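Local atomic coordinates of bifunctional protein FolD (PDB entry 6V6Y), a protein that probably catalyses the NADP-dependent oxidation of 5,10-methylenetetrahydrofolate to the methenyl form and its hydrolysis to 10-formyltetrahydrofolate. Residues E17-R22 with L57-Q62; V34-E39 with A45-K50; E77-L82 with I91-P96. One frame throughout, in Å; residues are numbered along the deposited sequence.

Interaction 1. Residues E17-R22 with L57-Q62; sequences EEIRAR and LGYRSQ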
loop_
_atom_site.group_PDB
_atom_site.type_symbol
_atom_site.label_atom_id
_atom_site.label_comp_id
_atom_site.label_asym_id
_atom_site.label_seq_id
_atom_site.Cartn_x
_atom_site.Cartn_y
_atom_site.Cartn_z
ATOM N N GLU A 17 15.421 -16.256 -19.928
ATOM C CA GLU A 17 15.658 -17.694 -19.962
ATOM C C GLU A 17 14.524 -18.449 -19.276
ATOM O O GLU A 17 14.026 -19.455 -19.802
ATOM C CB GLU A 17 17.002 -17.998 -19.302
ATOM C CG GLU A 17 17.936 -18.934 -20.064
ATOM C CD GLU A 17 17.997 -18.669 -21.561
ATOM O OE1 GLU A 17 18.314 -17.523 -21.960
ATOM O OE2 GLU A 17 17.736 -19.618 -22.332
ATOM N N GLU A 18 14.087 -17.969 -18.102
ATOM C CA GLU A 18 12.934 -18.574 -17.429
ATOM C C GLU A 18 11.686 -18.531 -18.302
ATOM O O GLU A 18 10.903 -19.493 -18.331
ATOM C CB GLU A 18 12.660 -17.877 -16.094
ATOM C CG GLU A 18 13.510 -18.423 -14.949
ATOM C CD GLU A 18 13.649 -17.479 -13.761
ATOM O OE1 GLU A 18 14.727 -17.494 -13.125
ATOM O OE2 GLU A 18 12.687 -16.734 -13.458
ATOM N N ILE A 19 11.475 -17.420 -19.014
ATOM C CA ILE A 19 10.271 -17.283 -19.831
ATOM C C ILE A 19 10.324 -18.243 -21.020
ATOM O O ILE A 19 9.365 -18.977 -21.283
ATOM C CB ILE A 19 10.087 -15.820 -20.281
ATOM C CG1 ILE A 19 9.689 -14.928 -19.092
ATOM C CG2 ILE A 19 9.050 -15.724 -21.419
ATOM C CD1 ILE A 19 9.714 -13.428 -19.415
ATOM N N ARG A 20 11.448 -18.261 -21.747
ATOM C CA ARG A 20 11.555 -19.149 -22.904
ATOM C C ARG A 20 11.324 -20.601 -22.499
ATOM O O ARG A 20 10.617 -21.345 -23.193
ATOM C CB ARG A 20 12.920 -18.980 -23.582
ATOM C CG ARG A 20 13.175 -17.573 -24.094
ATOM C CD ARG A 20 14.458 -17.470 -24.892
ATOM N NE ARG A 20 15.594 -16.983 -24.108
ATOM C CZ ARG A 20 16.085 -15.745 -24.187
ATOM N NH1 ARG A 20 15.527 -14.853 -25.000
ATOM N NH2 ARG A 20 17.133 -15.391 -23.454
ATOM N N ALA A 21 11.878 -21.007 -21.351
ATOM C CA ALA A 21 11.708 -22.376 -20.879
ATOM C C ALA A 21 10.244 -22.700 -20.653
ATOM O O ALA A 21 9.776 -23.785 -21.016
ATOM C CB ALA A 21 12.497 -22.595 -19.589
ATOM N N ARG A 22 9.502 -21.773 -20.050
ATOM C CA ARG A 22 8.122 -22.066 -19.696
ATOM C C ARG A 22 7.218 -22.087 -20.928
ATOM O O ARG A 22 6.195 -22.777 -20.930
ATOM C CB ARG A 22 7.643 -21.053 -18.652
ATOM C CG ARG A 22 6.239 -21.291 -18.127
ATOM C CD ARG A 22 6.215 -22.301 -16.990
ATOM N NE ARG A 22 4.851 -22.531 -16.518
ATOM C CZ ARG A 22 3.970 -23.311 -17.143
ATOM N NH1 ARG A 22 4.318 -23.939 -18.264
ATOM N NH2 ARG A 22 2.742 -23.468 -16.651
ATOM N N LEU A 57 10.673 -12.524 -27.916
ATOM C CA LEU A 57 10.384 -13.696 -27.102
ATOM C C LEU A 57 9.462 -14.682 -27.804
ATOM O O LEU A 57 9.355 -15.828 -27.349
ATOM C CB LEU A 57 9.738 -13.290 -25.771
ATOM C CG LEU A 57 10.585 -12.653 -24.670
ATOM C CD1 LEU A 57 9.689 -12.364 -23.475
ATOM C CD2 LEU A 57 11.736 -13.562 -24.277
ATOM N N GLY A 58 8.774 -14.253 -28.866
ATOM C CA GLY A 58 7.750 -15.058 -29.504
ATOM C C GLY A 58 6.323 -14.722 -29.126
ATOM O O GLY A 58 5.407 -15.466 -29.502
ATOM N N TYR A 59 6.100 -13.637 -28.388
ATOM C CA TYR A 59 4.743 -13.230 -28.065
ATOM C C TYR A 59 4.040 -12.712 -29.313
ATOM O O TYR A 59 4.671 -12.223 -30.256
ATOM C CB TYR A 59 4.740 -12.119 -27.009
ATOM C CG TYR A 59 5.124 -12.506 -25.595
ATOM C CD1 TYR A 59 5.591 -13.778 -25.286
ATOM C CD2 TYR A 59 5.033 -11.571 -24.559
ATOM C CE1 TYR A 59 5.952 -14.115 -23.987
ATOM C CE2 TYR A 59 5.384 -11.896 -23.260
ATOM C CZ TYR A 59 5.848 -13.163 -22.976
ATOM O OH TYR A 59 6.193 -13.475 -21.680
ATOM N N ARG A 60 2.715 -12.799 -29.307
ATOM C CA ARG A 60 1.913 -11.959 -30.187
ATOM C C ARG A 60 1.889 -10.567 -29.558
ATOM O O ARG A 60 1.361 -10.387 -28.455
ATOM C CB ARG A 60 0.506 -12.530 -30.361
ATOM C CG ARG A 60 0.444 -14.044 -30.702
ATOM C CD ARG A 60 -1.016 -14.589 -30.813
ATOM N NE ARG A 60 -1.602 -14.951 -29.505
ATOM C CZ ARG A 60 -2.900 -15.210 -29.286
ATOM N NH1 ARG A 60 -3.775 -15.148 -30.285
ATOM N NH2 ARG A 60 -3.337 -15.517 -28.060
ATOM N N SER A 61 2.492 -9.585 -30.220
ATOM C CA SER A 61 2.570 -8.245 -29.667
ATOM C C SER A 61 2.118 -7.228 -30.698
ATOM O O SER A 61 2.585 -7.232 -31.839
ATOM C CB SER A 61 3.987 -7.905 -29.194
ATOM O OG SER A 61 4.077 -6.528 -28.839
ATOM N N GLN A 62 1.267 -6.309 -30.275
ATOM C CA GLN A 62 0.661 -5.401 -31.222
ATOM C C GLN A 62 0.539 -4.043 -30.549
ATOM O O GLN A 62 0.027 -3.950 -29.430
ATOM C CB GLN A 62 -0.694 -5.991 -31.658
ATOM C CG GLN A 62 -1.157 -5.668 -33.054
ATOM C CD GLN A 62 -0.052 -5.759 -34.100
ATOM O OE1 GLN A 62 0.322 -4.734 -34.667
ATOM N NE2 GLN A 62 0.424 -6.974 -34.411
#
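The apolar part of this contact gathers on I19, whose two branches meet L57 and Y59. Its CG2 methyl lies 4.0 Å from L57 CD1, the two side chains crossing at about a right angle. The branch is carried there by the first torsion: CG1 sits beside the backbone N (chi1 -71°), which leaves CG2 anti to it and directed at the other segment. The same methyl approaches the phenol of Y59, 3.6 Å from OH, coming at the ring obliquely. L57 in turn lays CD1 over one face of the Y59 ring, toward its rim, so isoleucine, leucine and tyrosine touch one another in turn.

Among the polar groups, Y59 OH hydrogen-bonds to the carbonyl O of M266, a residue that I19 and L57 also touch; helix 257-276 thus joins helix 8-24 at this site. R20 bends at chi3 and brings NH1 to 4.1 Å from L57 CD2, while its NH2, less certainly placed, points to the carboxylates of E13 and E17.

Within the catalytic domain, helix 8-24 here packs against the turn joining helix 41-57 to strand 60-66. G58 ends helix 41-57 in a Schellman motif, and its positive phi (100°) would press a side chain against the preceding carbonyl O, which calls for glycine.

No hydrogen bond links the two segments, so their association rests on apolar contact, with the buried phenol oxygen satisfied by a third helix.

Interaction 2. Residues V34-E39 with A45-K50; sequences VIRLGE and AYVRLK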
loop_
_atom_site.group_PDB
_atom_site.type_symbol
_atom_site.label_atom_id
_atom_site.label_comp_id
_atom_site.label_asym_id
_atom_site.label_seq_id
_atom_site.Cartn_x
_atom_site.Cartn_y
_atom_site.Cartn_z
ATOM N N VAL A 34 -0.479 -3.085 -26.637
ATOM C CA VAL A 34 0.024 -1.838 -26.097
ATOM C C VAL A 34 -0.672 -0.701 -26.823
ATOM O O VAL A 34 -0.620 -0.622 -28.058
ATOM C CB VAL A 34 1.548 -1.739 -26.238
ATOM C CG1 VAL A 34 2.031 -0.418 -25.663
ATOM C CG2 VAL A 34 2.193 -2.918 -25.534
ATOM N N ILE A 35 -1.316 0.178 -26.056
ATOM C CA ILE A 35 -2.060 1.319 -26.575
ATOM C C ILE A 35 -1.245 2.580 -26.335
ATOM O O ILE A 35 -0.774 2.814 -25.214
ATOM C CB ILE A 35 -3.439 1.441 -25.901
ATOM C CG1 ILE A 35 -4.322 0.236 -26.232
ATOM C CG2 ILE A 35 -4.109 2.741 -26.305
ATOM C CD1 ILE A 35 -5.628 0.206 -25.431
ATOM N N ARG A 36 -1.099 3.403 -27.373
ATOM C CA ARG A 36 -0.444 4.699 -27.251
ATOM C C ARG A 36 -1.297 5.755 -27.941
ATOM O O ARG A 36 -1.767 5.544 -29.068
ATOM C CB ARG A 36 0.970 4.684 -27.853
ATOM C CG ARG A 36 1.455 6.065 -28.270
ATOM C CD ARG A 36 2.957 6.123 -28.551
ATOM N NE ARG A 36 3.375 5.296 -29.686
ATOM C CZ ARG A 36 3.410 5.690 -30.964
ATOM N NH1 ARG A 36 3.032 6.909 -31.321
ATOM N NH2 ARG A 36 3.832 4.850 -31.901
ATOM N N LEU A 37 -1.516 6.877 -27.258
ATOM C CA LEU A 37 -2.161 8.046 -27.840
ATOM C C LEU A 37 -1.091 9.089 -28.142
ATOM O O LEU A 37 -0.223 9.344 -27.305
ATOM C CB LEU A 37 -3.225 8.617 -26.896
ATOM C CG LEU A 37 -4.634 8.032 -27.078
ATOM C CD1 LEU A 37 -4.694 6.567 -26.627
ATOM C CD2 LEU A 37 -5.707 8.851 -26.366
ATOM N N GLY A 38 -1.128 9.662 -29.349
ATOM C CA GLY A 38 -0.207 10.737 -29.684
ATOM C C GLY A 38 1.184 10.241 -30.021
ATOM O O GLY A 38 1.428 9.043 -30.185
ATOM N N GLU A 39 2.125 11.187 -30.084
ATOM C CA GLU A 39 3.457 10.929 -30.620
ATOM C C GLU A 39 4.563 11.447 -29.694
ATOM O O GLU A 39 5.607 11.918 -30.158
ATOM C CB GLU A 39 3.599 11.539 -32.017
ATOM C CG GLU A 39 2.660 10.935 -33.086
ATOM C CD GLU A 39 2.925 9.447 -33.349
ATOM O OE1 GLU A 39 4.103 9.058 -33.512
ATOM O OE2 GLU A 39 1.954 8.658 -33.393
ATOM N N ALA A 45 9.519 5.685 -28.062
ATOM C CA ALA A 45 10.688 4.834 -27.838
ATOM C C ALA A 45 10.394 3.709 -26.840
ATOM O O ALA A 45 10.803 2.557 -27.051
ATOM C CB ALA A 45 11.861 5.689 -27.362
ATOM N N TYR A 46 9.691 4.022 -25.745
ATOM C CA TYR A 46 9.356 3.006 -24.748
ATOM C C TYR A 46 8.525 1.880 -25.354
ATOM O O TYR A 46 8.835 0.696 -25.168
ATOM C CB TYR A 46 8.595 3.644 -23.581
ATOM C CG TYR A 46 9.494 4.134 -22.480
ATOM C CD1 TYR A 46 10.669 3.452 -22.172
ATOM C CD2 TYR A 46 9.179 5.285 -21.751
ATOM C CE1 TYR A 46 11.505 3.892 -21.161
ATOM C CE2 TYR A 46 10.012 5.738 -20.737
ATOM C CZ TYR A 46 11.179 5.036 -20.447
ATOM O OH TYR A 46 12.029 5.459 -19.438
ATOM N N VAL A 47 7.447 2.221 -26.063
ATOM C CA VAL A 47 6.576 1.160 -26.565
ATOM C C VAL A 47 7.299 0.351 -27.630
ATOM O O VAL A 47 7.171 -0.878 -27.682
ATOM C CB VAL A 47 5.233 1.721 -27.075
ATOM C CG1 VAL A 47 4.646 2.703 -26.057
ATOM C CG2 VAL A 47 5.351 2.340 -28.467
ATOM N N ARG A 48 8.110 1.015 -28.455
ATOM C CA ARG A 48 8.883 0.296 -29.462
ATOM C C ARG A 48 9.783 -0.750 -28.817
ATOM O O ARG A 48 9.973 -1.844 -29.368
ATOM C CB ARG A 48 9.700 1.288 -30.289
ATOM C CG ARG A 48 10.588 0.630 -31.318
ATOM C CD ARG A 48 11.532 1.636 -31.942
ATOM N NE ARG A 48 10.819 2.644 -32.723
ATOM C CZ ARG A 48 11.386 3.752 -33.192
ATOM N NH1 ARG A 48 12.681 3.993 -32.951
ATOM N NH2 ARG A 48 10.661 4.617 -33.898
ATOM N N LEU A 49 10.311 -0.448 -27.631
ATOM C CA LEU A 49 11.175 -1.392 -26.934
ATOM C C LEU A 49 10.374 -2.523 -26.276
ATOM O O LEU A 49 10.805 -3.682 -26.274
ATOM C CB LEU A 49 12.005 -0.607 -25.927
ATOM C CG LEU A 49 12.752 -1.252 -24.781
ATOM C CD1 LEU A 49 13.677 -2.342 -25.301
ATOM C CD2 LEU A 49 13.525 -0.140 -24.060
ATOM N N LYS A 50 9.203 -2.213 -25.721
ATOM C CA LYS A 50 8.343 -3.266 -25.193
ATOM C C LYS A 50 7.874 -4.202 -26.301
ATOM O O LYS A 50 7.897 -5.428 -26.145
ATOM C CB LYS A 50 7.147 -2.647 -24.470
ATOM C CG LYS A 50 7.556 -1.684 -23.347
ATOM C CD LYS A 50 6.372 -0.898 -22.777
ATOM C CE LYS A 50 6.825 0.029 -21.617
ATOM N NZ LYS A 50 5.741 0.230 -20.613
#
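The guanidinium of R36 meets V47 at its edge, near its plane, with CG2 of the valine 3.8 Å from NE. At the edge too, and in the plane, lie the carbonyl O of G38 and the carboxylate of E39. NH1 gives a hydrogen bond of 2.9 Å to G38 O, in the carbonyl plane, and a weak one, part of a salt bridge, to E39 OE2, so one nitrogen ties the end of the strand to the loop after it. The bend at chi3 (64°) turns the guanidinium toward this loop. NE, buried here, has no polar partner in the model.

Strand 31-37 and helix 41-57 open a beta-alpha-beta unit completed by strand 60-66, and this contact lays the helix against the sheet. Its apolar half is V34 on V47, where the CG1 methyls stand 4.1 Å apart; compact, beta-branched valines suit a strand and fit between it and the helix. With CG1 anti to the backbone N (chi1 180°), that methyl is the branch of V34 that meets V47.

A leucine in place of R36 would probably leave the E39 carboxylate and the G38 carbonyl without this cationic mate and let the loop after the strand move more freely. K50, a turn further on, touches Q94, as V47 does.

Interaction 3. Residues E77-L82 with I91-P96; sequences ERIAAL and ILVQLP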
loop_
_atom_site.group_PDB
_atom_site.type_symbol
_atom_site.label_atom_id
_atom_site.label_comp_id
_atom_site.label_asym_id
_atom_site.label_seq_id
_atom_site.Cartn_x
_atom_site.Cartn_y
_atom_site.Cartn_z
ATOM N N GLU A 77 -14.017 2.353 -24.728
ATOM C CA GLU A 77 -14.636 1.351 -25.594
ATOM C C GLU A 77 -13.596 0.350 -26.100
ATOM O O GLU A 77 -13.811 -0.871 -26.054
ATOM C CB GLU A 77 -15.344 2.041 -26.760
ATOM C CG GLU A 77 -16.438 1.212 -27.424
ATOM C CD GLU A 77 -16.982 1.875 -28.688
ATOM O OE1 GLU A 77 -17.187 1.152 -29.692
ATOM O OE2 GLU A 77 -17.200 3.114 -28.673
ATOM N N ARG A 78 -12.451 0.850 -26.574
ATOM C CA ARG A 78 -11.427 -0.053 -27.088
ATOM C C ARG A 78 -10.957 -1.020 -26.011
ATOM O O ARG A 78 -10.861 -2.232 -26.253
ATOM C CB ARG A 78 -10.246 0.727 -27.642
ATOM C CG ARG A 78 -9.185 -0.180 -28.256
ATOM C CD ARG A 78 -9.814 -1.211 -29.214
ATOM N NE ARG A 78 -8.815 -2.026 -29.917
ATOM C CZ ARG A 78 -9.122 -3.103 -30.640
ATOM N NH1 ARG A 78 -10.391 -3.479 -30.746
ATOM N NH2 ARG A 78 -8.173 -3.805 -31.254
ATOM N N ILE A 79 -10.671 -0.498 -24.810
ATOM C CA ILE A 79 -10.251 -1.350 -23.697
ATOM C C ILE A 79 -11.309 -2.402 -23.381
ATOM O O ILE A 79 -10.984 -3.571 -23.133
ATOM C CB ILE A 79 -9.923 -0.488 -22.459
ATOM C CG1 ILE A 79 -8.666 0.343 -22.720
ATOM C CG2 ILE A 79 -9.759 -1.369 -21.220
ATOM C CD1 ILE A 79 -8.536 1.534 -21.827
ATOM N N ALA A 80 -12.590 -2.010 -23.365
ATOM C CA ALA A 80 -13.645 -2.990 -23.114
ATOM C C ALA A 80 -13.649 -4.065 -24.194
ATOM O O ALA A 80 -13.785 -5.261 -23.895
ATOM C CB ALA A 80 -15.007 -2.302 -23.042
ATOM N N ALA A 81 -13.483 -3.659 -25.455
ATOM C CA ALA A 81 -13.357 -4.628 -26.540
ATOM C C ALA A 81 -12.193 -5.580 -26.294
ATOM O O ALA A 81 -12.331 -6.796 -26.475
ATOM C CB ALA A 81 -13.180 -3.896 -27.870
ATOM N N LEU A 82 -11.037 -5.046 -25.858
ATOM C CA LEU A 82 -9.881 -5.902 -25.593
ATOM C C LEU A 82 -10.072 -6.756 -24.342
ATOM O O LEU A 82 -9.561 -7.884 -24.285
ATOM C CB LEU A 82 -8.613 -5.054 -25.472
ATOM C CG LEU A 82 -8.179 -4.237 -26.683
ATOM C CD1 LEU A 82 -6.936 -3.400 -26.366
ATOM C CD2 LEU A 82 -7.929 -5.150 -27.886
ATOM N N ILE A 91 -3.043 -6.153 -21.484
ATOM C CA ILE A 91 -3.405 -4.833 -21.983
ATOM C C ILE A 91 -2.580 -3.806 -21.225
ATOM O O ILE A 91 -2.525 -3.830 -19.992
ATOM C CB ILE A 91 -4.911 -4.551 -21.824
ATOM C CG1 ILE A 91 -5.729 -5.604 -22.587
ATOM C CG2 ILE A 91 -5.215 -3.127 -22.286
ATOM C CD1 ILE A 91 -7.235 -5.575 -22.295
ATOM N N LEU A 92 -1.951 -2.904 -21.966
ATOM C CA LEU A 92 -1.003 -1.945 -21.431
ATOM C C LEU A 92 -1.327 -0.609 -22.068
ATOM O O LEU A 92 -1.457 -0.536 -23.292
ATOM C CB LEU A 92 0.428 -2.379 -21.772
ATOM C CG LEU A 92 1.669 -1.758 -21.150
ATOM C CD1 LEU A 92 2.849 -2.543 -21.668
ATOM C CD2 LEU A 92 1.823 -0.285 -21.499
ATOM N N VAL A 93 -1.477 0.436 -21.256
ATOM C CA VAL A 93 -1.678 1.790 -21.762
ATOM C C VAL A 93 -0.421 2.594 -21.456
ATOM O O VAL A 93 0.012 2.679 -20.302
ATOM C CB VAL A 93 -2.926 2.452 -21.161
ATOM C CG1 VAL A 93 -3.178 3.777 -21.846
ATOM C CG2 VAL A 93 -4.140 1.550 -21.318
ATOM N N GLN A 94 0.174 3.172 -22.489
ATOM C CA GLN A 94 1.418 3.914 -22.333
ATOM C C GLN A 94 1.117 5.281 -21.730
ATOM O O GLN A 94 0.300 6.038 -22.270
ATOM C CB GLN A 94 2.118 4.055 -23.683
ATOM C CG GLN A 94 3.398 4.840 -23.624
ATOM C CD GLN A 94 4.430 4.177 -22.724
ATOM O OE1 GLN A 94 4.678 2.968 -22.815
ATOM N NE2 GLN A 94 5.025 4.963 -21.837
ATOM N N LEU A 95 1.756 5.592 -20.606
ATOM C CA LEU A 95 1.586 6.893 -19.981
ATOM C C LEU A 95 2.714 7.814 -20.395
ATOM O O LEU A 95 3.793 7.353 -20.772
ATOM C CB LEU A 95 1.542 6.756 -18.454
ATOM C CG LEU A 95 0.515 5.696 -18.070
ATOM C CD1 LEU A 95 0.568 5.359 -16.593
ATOM C CD2 LEU A 95 -0.884 6.135 -18.505
ATOM N N PRO A 96 2.499 9.138 -20.362
ATOM C CA PRO A 96 1.298 9.841 -19.902
ATOM C C PRO A 96 0.187 9.889 -20.930
ATOM O O PRO A 96 0.441 9.906 -22.132
ATOM C CB PRO A 96 1.811 11.252 -19.635
ATOM C CG PRO A 96 2.856 11.434 -20.692
ATOM C CD PRO A 96 3.495 10.076 -20.911
#
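Within 77-82 the first residue to touch the strand is I79. Its CD1 methyl comes to 4.4 Å from V93 CG2, a loose end-to-end approach of two branched aliphatic groups, and its carbonyl O lies 4.3 Å from I91 CD1. V106 packs against both I79 and V93, so helix 103-109 closes over the same seam.

One turn on, L82 makes the tighter contact. Its CB is 3.5 Å from I91 CD1, with I91 CG1 next at 4.1 Å, so the strand's isoleucine meets the leucine at the root of its side chain rather than at its methyls. In I91, CG1 anti to the carbonyl carbon and an extended chi2 (169°) carry CD1 to the helix. The methyls of L82 are turned elsewhere: CD2 sits 3.5 Å above the centre of the R78 guanidinium, whose NH2 is salt-bridged to E64, and the leucine also touches R33 and I35 of the central strand.

The axes of 77-82 and 91-93 run nearly antiparallel, at 161° and 10.3 Å apart at closest approach, as expected where a helix returns over a parallel sheet before the next strand. I91 points at the helix, while V93, two residues on, reaches it only through CG2; beta-branched residues suit an extended strand.

With no hydrogen bond across it, the contact depends on shape and on the exclusion of water by aliphatic groups.

How the interactions relate
All three contacts are buried, largely apolar and free of hydrogen bonds between their own segments, and all lie in the catalytic domain of the family, away from the annotated sites. They reach one parallel sheet with strand order 60-66, 31-37, 90-93. Interactions 2 and 3 adjoin where the middle strand 31-37 pairs with 90-93, I35 bonding through its backbone with L92 and Q94. Interaction 1 lies where the chain enters edge strand 60-66; Q62 O probably bonds to V34 N of interaction 2, but interaction 3 stays about 7 Å away at the nearest atoms. Arginines take part directly in interactions 1 and 2, whereas in interaction 3 the side chains that meet are aliphatic and R78 lies only alongside.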